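Local coordinates for protein uracil-DNA glycosylase (Sulfolobus tokodaii str. 7, PDB 4ZBY) that belongs to the uracil-DNA glycosylase superfamily and holds both an iron-sulfur cluster and a uracil molecule, at residues D93-E96 / D97-T100. Numbering follows the deposited sequence. Where two conformers were deposited one is given.
Sequences DPEE and DEIT
The carboxylate of Glu-98 reaches back to the backbone N of Glu-95, the N-cap of the helix that follows, in a nearly straight hydrogen bond (Glu-95 N to Glu-98 OE1 2.7 Å, 166° at the hydrogen). This is the backbone-to-side-chain half of a capping box, and it illustrates a general rule: the N-H of an N-cap lies ahead of the helical bonding pattern and commonly finds a side-chain acceptor at the third helical position, here Glu-98. With CG beside its own backbone N (chi1 -69°) and the chain extended from there, Glu-98 lays its carboxylate against the cap residue; the N-H meets OE1 from above the carboxylate plane rather than within it. The other oxygen, OE2, forms salt bridges with Lys-18 and Arg-92, so the buried acid is held at both oxygens.

Main-chain bonds and one hydroxyl hold the first turn. Glu-95 O accepts from Ile-99 N at 3.1 Å and, weakly, from Glu-98 N. Glu-96 O takes two donors: Thr-100 N at 2.8 Å, and the hydroxyl of Thr-100, whose OG1 stands 3.1 Å away above the carbonyl plane.

Close carbon-oxygen approaches add to these bonds. The side chains of Glu-95 and Glu-98 cross at a slant, CG of Glu-95 lying 3.2 Å from Glu-98 OE2, with their carboxylate planes 44° apart. Asp-97 sends OD1 back to CB of Glu-95, a tight 3.0 Å. Van der Waals contact comes from Pro-94, whose CB meets CG1 of Ile-99 at 3.9 Å.

Pro-94 also touches Glu-42 and Val-84, members of the uracil and iron-sulfur cluster pockets respectively, and Glu-98 packs on Leu-19 of the cluster pocket. The loop after strand 79-82 ends here and helix 96-113 begins, while Ile-99 rests on Tyr-128 of helix 123-133.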
ATOM      1  N   ASP A  93      -4.468  14.434   5.144  1.00 29.17           N
ATOM      2  CA  ASP A  93      -3.482  13.353   5.216  1.00 26.52           C
ATOM      3  C   ASP A  93      -3.158  13.029   6.673  1.00 25.64           C
ATOM      4  O   ASP A  93      -3.305  13.883   7.532  1.00 26.27           O
ATOM      5  CB  ASP A  93      -2.198  13.754   4.474  1.00 32.10           C
ATOM      6  CG  ASP A  93      -2.474  14.270   3.073  1.00 38.00           C
ATOM      7  OD1 ASP A  93      -2.961  13.479   2.243  1.00 40.11           O
ATOM      8  OD2 ASP A  93      -2.210  15.458   2.801  1.00 42.78           O
ATOM      9  N   PRO A  94      -2.655  11.804   6.946  1.00 23.43           N
ATOM     10  CA  PRO A  94      -2.224  11.417   8.296  1.00 25.16           C
ATOM     11  C   PRO A  94      -1.189  12.372   8.850  1.00 27.59           C
ATOM     12  O   PRO A  94      -0.371  12.866   8.081  1.00 33.67           O
ATOM     13  CB  PRO A  94      -1.595  10.032   8.092  1.00 25.73           C
ATOM     14  CG  PRO A  94      -2.295   9.489   6.917  1.00 27.08           C
ATOM     15  CD  PRO A  94      -2.612  10.674   6.014  1.00 25.52           C
ATOM     16  N   GLU A  95      -1.237  12.647  10.148  1.00 28.91           N
ATOM     17  CA  GLU A  95      -0.162  13.400  10.794  1.00 33.57           C
ATOM     18  C   GLU A  95       1.054  12.502  10.891  1.00 34.08           C
ATOM     19  O   GLU A  95       0.947  11.295  10.694  1.00 32.41           O
ATOM     20  CB  GLU A  95      -0.541  13.859  12.199  1.00 41.77           C
ATOM     21  CG  GLU A  95      -1.927  14.393  12.372  1.00 49.13           C
ATOM     22  CD  GLU A  95      -2.006  15.852  12.095  1.00 55.62           C
ATOM     23  OE1 GLU A  95      -1.874  16.647  13.049  1.00 57.82           O
ATOM     24  OE2 GLU A  95      -2.191  16.204  10.914  1.00 59.79           O
ATOM     25  N   GLU A  96       2.213  13.076  11.214  1.00 38.30           N
ATOM     26  CA  GLU A  96       3.395  12.242  11.379  0.57 38.05           C
ATOM     27  C   GLU A  96       3.238  11.347  12.608  1.00 37.02           C
ATOM     28  O   GLU A  96       3.635  10.185  12.562  1.00 36.56           O
ATOM     29  CB  GLU A  96       4.674  13.088  11.478  0.57 40.00           C
ATOM     30  CG  GLU A  96       5.165  13.666  10.138  0.57 43.00           C
ATOM     31  CD  GLU A  96       5.383  12.614   9.045  0.57 42.88           C
ATOM     32  OE1 GLU A  96       5.805  11.474   9.349  0.57 45.68           O
ATOM     33  OE2 GLU A  96       5.126  12.930   7.865  0.57 40.52           O
ATOM     34  N   ASP A  97       2.634  11.864  13.677  1.00 39.20           N
ATOM     35  CA  ASP A  97       2.449  11.059  14.879  1.00 40.36           C
ATOM     36  C   ASP A  97       1.476   9.907  14.617  1.00 35.50           C
ATOM     37  O   ASP A  97       1.506   8.886  15.309  1.00 34.48           O
ATOM     38  CB  ASP A  97       1.967  11.914  16.055  1.00 46.96           C
ATOM     39  CG  ASP A  97       0.491  12.275  15.966  1.00 52.34           C
ATOM     40  OD1 ASP A  97       0.075  12.827  14.936  1.00 53.13           O
ATOM     41  OD2 ASP A  97      -0.260  12.014  16.934  1.00 56.11           O
ATOM     42  N   GLU A  98       0.622  10.061  13.610  1.00 31.21           N
ATOM     43  CA  GLU A  98      -0.311   8.992  13.266  1.00 27.06           C
ATOM     44  C   GLU A  98       0.416   7.919  12.453  1.00 26.69           C
ATOM     45  O   GLU A  98       0.205   6.721  12.650  1.00 27.23           O
ATOM     46  CB  GLU A  98      -1.523   9.563  12.515  1.00 24.81           C
ATOM     47  CG  GLU A  98      -2.403  10.419  13.424  1.00 26.17           C
ATOM     48  CD  GLU A  98      -3.276  11.414  12.674  1.00 23.51           C
ATOM     49  OE1 GLU A  98      -3.230  11.453  11.423  1.00 23.44           O
ATOM     50  OE2 GLU A  98      -4.027  12.128  13.366  1.00 26.75           O
ATOM     51  N   ILE A  99       1.297   8.346  11.558  1.00 26.23           N
ATOM     52  CA  ILE A  99       2.098   7.391  10.800  1.00 26.51           C
ATOM     53  C   ILE A  99       3.021   6.638  11.755  1.00 28.54           C
ATOM     54  O   ILE A  99       3.152   5.417  11.668  1.00 29.23           O
ATOM     55  CB  ILE A  99       2.901   8.091   9.700  1.00 26.99           C
ATOM     56  CG1 ILE A  99       1.954   8.539   8.582  1.00 28.36           C
ATOM     57  CG2 ILE A  99       3.973   7.148   9.102  1.00 27.27           C
ATOM     58  CD1 ILE A  99       2.575   9.520   7.604  1.00 29.07           C
ATOM     59  N   THR A 100       3.643   7.367  12.674  1.00 30.70           N
ATOM     60  CA  THR A 100       4.510   6.757  13.677  1.00 31.40           C
ATOM     61  C   THR A 100       3.754   5.728  14.523  1.00 31.64           C
ATOM     62  O   THR A 100       4.268   4.640  14.799  1.00 32.84           O
ATOM     63  CB  THR A 100       5.145   7.828  14.594  1.00 35.28           C
ATOM     64  OG1 THR A 100       6.017   8.655  13.817  1.00 36.50           O
ATOM     65  CG2 THR A 100       5.946   7.178  15.700  1.00 37.24           C
TER